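Local structure of diphosphomevalonate decarboxylase, putative (Trypanosoma brucei, 2HKE) at residues Leu139-Ser144 with Ser167-Thr172; Ala147-Phe152 with Val156-Gly161. The protein probably catalyses the ATP-dependent decarboxylation of (R)-5-diphosphomevalonate to isopentenyl diphosphate, a step of the mevalonate pathway towards sterols and other isoprenoids. The protein carries 1 engineered substitution. All coordinates share one frame; numbering follows the deposited sequence.

Contact 1 (Leu139-Ser144 with Ser167-Thr172). With SO4 (sulfate ion), chain C.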
# COMPACT_ATOMS: atom_id res chain seq x y z
N LEU A 139 11.24 -8.85 -8.25
CA LEU A 139 11.39 -7.86 -9.32
C LEU A 139 10.65 -6.56 -9.00
O LEU A 139 11.14 -5.47 -9.28
CB LEU A 139 10.87 -8.45 -10.63
CG LEU A 139 11.20 -7.61 -11.83
CD1 LEU A 139 12.68 -7.51 -12.04
CD2 LEU A 139 10.46 -8.17 -13.07
N ALA A 140 9.45 -6.68 -8.44
CA ALA A 140 8.65 -5.53 -8.04
C ALA A 140 9.42 -4.66 -7.03
O ALA A 140 9.39 -3.46 -7.12
CB ALA A 140 7.33 -6.00 -7.45
N ARG A 141 10.16 -5.32 -6.12
CA ARG A 141 10.96 -4.68 -5.06
C ARG A 141 11.96 -3.71 -5.63
O ARG A 141 12.18 -2.62 -5.08
CB ARG A 141 11.70 -5.76 -4.27
CG ARG A 141 12.23 -5.28 -2.95
CD ARG A 141 13.29 -6.19 -2.39
NE ARG A 141 14.53 -6.09 -3.15
CZ ARG A 141 15.19 -7.08 -3.72
NH1 ARG A 141 14.82 -8.35 -3.56
NH2 ARG A 141 16.32 -6.83 -4.33
N LEU A 142 12.55 -4.09 -6.77
CA LEU A 142 13.49 -3.21 -7.48
C LEU A 142 12.88 -1.88 -7.95
O LEU A 142 13.59 -0.91 -8.17
CB LEU A 142 14.08 -3.94 -8.70
CG LEU A 142 15.05 -5.06 -8.30
CD1 LEU A 142 15.48 -5.82 -9.58
CD2 LEU A 142 16.30 -4.60 -7.50
N GLY A 143 11.59 -1.91 -8.25
CA GLY A 143 10.86 -0.77 -8.71
C GLY A 143 10.42 0.06 -7.55
O GLY A 143 10.61 1.26 -7.59
N SER A 144 9.83 -0.57 -6.53
CA SER A 144 9.42 0.12 -5.29
C SER A 144 9.35 -0.91 -4.19
O SER A 144 8.77 -1.98 -4.34
CB SER A 144 8.04 0.81 -5.40
OG SER A 144 7.77 1.46 -4.18
N SER A 167 18.94 -11.71 -2.50
CA SER A 167 18.32 -12.98 -2.92
C SER A 167 17.36 -13.57 -1.90
O SER A 167 16.58 -14.46 -2.25
CB SER A 167 19.39 -14.01 -3.32
OG SER A 167 20.17 -14.32 -2.19
N ASP A 168 17.37 -13.09 -0.66
CA ASP A 168 16.39 -13.46 0.34
C ASP A 168 15.50 -12.29 0.81
O ASP A 168 14.80 -12.38 1.81
CB ASP A 168 17.06 -14.12 1.54
CG ASP A 168 18.01 -13.20 2.27
OD1 ASP A 168 18.36 -12.12 1.75
OD2 ASP A 168 18.45 -13.59 3.39
N CYS A 169 15.56 -11.18 0.09
CA CYS A 169 14.76 -10.02 0.43
C CYS A 169 13.47 -10.06 -0.41
O CYS A 169 13.44 -9.67 -1.60
CB CYS A 169 15.58 -8.75 0.19
SG CYS A 169 14.80 -7.23 0.65
N VAL A 170 12.40 -10.56 0.19
CA VAL A 170 11.25 -10.97 -0.59
C VAL A 170 10.01 -11.01 0.28
O VAL A 170 10.12 -11.18 1.49
CB VAL A 170 11.52 -12.36 -1.20
CG1 VAL A 170 11.60 -13.40 -0.07
CG2 VAL A 170 10.47 -12.73 -2.31
N ALA A 171 8.83 -10.88 -0.33
CA ALA A 171 7.59 -10.93 0.40
C ALA A 171 7.10 -12.36 0.40
O ALA A 171 7.35 -13.09 -0.57
CB ALA A 171 6.51 -10.04 -0.19
N THR A 172 6.44 -12.74 1.49
CA THR A 172 5.77 -14.03 1.54
C THR A 172 4.37 -13.85 2.12
O THR A 172 4.11 -12.93 2.91
CB THR A 172 6.55 -15.02 2.40
OG1 THR A 172 6.76 -14.48 3.69
CG2 THR A 172 7.89 -15.30 1.82
S SO4 C . 10.95 3.05 -2.32
O1 SO4 C . 12.12 3.90 -2.22
O2 SO4 C . 9.92 3.51 -1.42
O3 SO4 C . 10.41 3.09 -3.68
O4 SO4 C . 11.30 1.68 -1.95
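R141 leaves the helix with CG anti to the backbone N and stays extended through chi2, then bends at chi3 (72°), which turns its guanidinium group toward the backbone of C169; C169 has its own SG anti to N, facing back toward the arginine. The pair ties the last turn of helix 136-143 to the chain entering strand 170-175, in the N-terminal domain of a GHMP-kinase-type fold. NH1 of R141 gives a hydrogen bond to O of C169 at 2.7 Å, with an N-H...O angle of 143°. It approaches a lone pair in the carbonyl plane, although the oxygen sits 23° out of the guanidinium plane. CB of C169 lies over one face of the guanidinium group. NH2 is held by O of L29, so two backbone carbonyls from separate loops fix the rotation of the buried group. At the helix end, O of A140 accepts from N of both G143 and S144. Beyond it OG of S144 lies beside a sulfate, probably from the crystallisation liquor, that is hydrogen-bonded by K22, Y19, T200, R77 and G145. Beside the polar bond, CD of R141 packs against SG of C169 at 3.6 Å.

Contact 2 (Ala147-Phe152 with Val156-Gly161)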
# COMPACT_ATOMS: atom_id res chain seq x y z
N ALA A 147 5.94 -2.27 -3.44
CA ALA A 147 5.36 -3.07 -4.54
C ALA A 147 5.54 -4.55 -4.31
O ALA A 147 4.73 -5.37 -4.74
CB ALA A 147 5.95 -2.67 -5.93
N CYS A 148 6.63 -4.91 -3.67
CA CYS A 148 6.89 -6.30 -3.45
C CYS A 148 5.81 -7.01 -2.60
O CYS A 148 5.61 -8.26 -2.75
CB CYS A 148 8.31 -6.45 -2.89
SG CYS A 148 8.48 -6.50 -1.14
N ARG A 149 5.02 -6.26 -1.82
CA ARG A 149 4.01 -6.90 -0.99
C ARG A 149 2.66 -7.06 -1.69
O ARG A 149 1.79 -7.73 -1.15
CB ARG A 149 3.84 -6.16 0.32
CG ARG A 149 5.14 -6.05 1.19
CD ARG A 149 4.77 -5.42 2.54
NE ARG A 149 4.04 -4.16 2.32
CZ ARG A 149 4.53 -2.94 2.41
NH1 ARG A 149 5.77 -2.73 2.83
NH2 ARG A 149 3.76 -1.91 2.08
N SER A 150 2.49 -6.44 -2.86
CA SER A 150 1.26 -6.58 -3.62
C SER A 150 1.20 -7.89 -4.46
O SER A 150 0.18 -8.14 -5.15
CB SER A 150 0.98 -5.31 -4.42
OG SER A 150 0.40 -4.31 -3.60
N ALA A 151 2.27 -8.68 -4.39
CA ALA A 151 2.42 -9.89 -5.19
C ALA A 151 1.49 -11.00 -4.75
O ALA A 151 1.23 -11.92 -5.53
CB ALA A 151 3.94 -10.38 -5.20
N PHE A 152 0.96 -10.91 -3.53
CA PHE A 152 0.14 -11.92 -2.93
C PHE A 152 -1.07 -11.26 -2.34
O PHE A 152 -0.99 -10.09 -1.92
CB PHE A 152 0.86 -12.60 -1.79
CG PHE A 152 2.16 -13.17 -2.17
CD1 PHE A 152 2.21 -14.38 -2.85
CD2 PHE A 152 3.35 -12.54 -1.84
CE1 PHE A 152 3.45 -14.92 -3.23
CE2 PHE A 152 4.55 -13.04 -2.21
CZ PHE A 152 4.62 -14.24 -2.90
N VAL A 156 0.65 -10.02 4.16
CA VAL A 156 1.91 -10.27 3.48
C VAL A 156 3.06 -9.65 4.28
O VAL A 156 2.98 -8.47 4.65
CB VAL A 156 1.86 -9.67 2.05
CG1 VAL A 156 3.16 -9.85 1.30
CG2 VAL A 156 0.65 -10.29 1.28
N ILE A 157 4.08 -10.45 4.51
CA ILE A 157 5.33 -9.99 5.13
C ILE A 157 6.40 -9.72 4.08
O ILE A 157 6.70 -10.57 3.27
CB ILE A 157 5.86 -11.03 6.10
CG1 ILE A 157 4.88 -11.22 7.27
CG2 ILE A 157 7.26 -10.61 6.64
CD1 ILE A 157 5.21 -12.51 8.12
N TRP A 158 7.02 -8.55 4.13
CA TRP A 158 8.23 -8.34 3.38
C TRP A 158 9.36 -8.71 4.33
O TRP A 158 9.59 -8.00 5.34
CB TRP A 158 8.34 -6.84 2.96
CG TRP A 158 9.54 -6.50 2.18
CD1 TRP A 158 10.51 -7.36 1.73
CD2 TRP A 158 9.97 -5.19 1.78
NE1 TRP A 158 11.50 -6.67 1.07
CE2 TRP A 158 11.19 -5.34 1.08
CE3 TRP A 158 9.42 -3.91 1.92
CZ2 TRP A 158 11.88 -4.26 0.54
CZ3 TRP A 158 10.15 -2.82 1.39
CH2 TRP A 158 11.35 -3.04 0.69
N ASN A 159 9.99 -9.84 4.06
CA ASN A 159 11.14 -10.32 4.79
C ASN A 159 12.38 -9.52 4.38
O ASN A 159 12.73 -9.47 3.22
CB ASN A 159 11.35 -11.83 4.54
CG ASN A 159 10.14 -12.62 4.84
OD1 ASN A 159 9.83 -12.88 6.00
ND2 ASN A 159 9.35 -12.90 3.81
N LYS A 160 13.04 -8.88 5.35
CA LYS A 160 14.20 -8.03 5.04
C LYS A 160 15.39 -8.76 4.45
O LYS A 160 16.12 -8.20 3.64
CB LYS A 160 14.66 -7.21 6.25
CG LYS A 160 15.17 -7.96 7.39
CD LYS A 160 15.66 -6.93 8.43
CE LYS A 160 15.73 -7.58 9.76
NZ LYS A 160 16.66 -8.72 9.72
N GLY A 161 15.54 -10.03 4.80
CA GLY A 161 16.68 -10.81 4.33
C GLY A 161 17.97 -10.38 5.02
O GLY A 161 18.03 -9.36 5.77
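V156, R149 and W158 contribute most of the buried surface where the turn after helix 136-143 folds over strand 155-159. V156 lies against the backbone of the turn: its CG1 is 3.5 Å from O of R149, while CG2 reaches O of F152 at 3.6 Å and also packs on CB of F152. The phenylalanine side chain crosses that of the valine at about a right angle, and CG1 of V156 lies at the edge of the F152 ring, near the ring plane.

R149 runs its aliphatic part across the base of the tryptophan, with CG 3.7 Å from CB of W158. The bend at chi3 (-53°) brings NH1 of R149 to the indole rim near CE3 of W158, at 3.9 Å; the guanidinium and ring planes are 49° apart, so the two groups do not stack. The polar end is held by other parts of the chain: NH2 bonds to OD1 of N13 and NH1 to OG of S36.

W158 swings CG away from its own amide nitrogen, and one indole face meets C148. SG of C148 stands 3.4 Å from the centroid of the five-membered ring of W158 and only 7° off its normal, a sulfur-aromatic contact. Y19 meets the indole edge-to-face, and P32 and C169 also touch it.

V156 and W158, two residues apart, thus both face the turn, as expected of alternating side chains on a strand. The loop between helix 136-143 and strand 155-159 so packs on one face of the mixed beta-sheet of the N-terminal domain, of the ribosomal-protein-S5-like kind found in GHMP-kinase-type enzymes.

The contact centres are about 7 Å apart, both in the N-terminal domain. Along the chain, helix 136-143 comes first, then the turn 147-152, strand 155-159 and strand 170-175, so both segments of contact 2 fall between those of contact 1. The two strands are antiparallel neighbours in one sheet: N of T172 is 2.8 Å from O of I157, and O of V170 is 2.9 Å from N of N159, both probable hydrogen bonds. The side chains of W158, R141, C148 and C169 touch one another in several pairs, making one continuous core between helix end and sheet. Close by lies the sulfate beside OG of S144; its nearest atom is about 5 Å from the W158 side chain, and it may mark an anion-binding pocket.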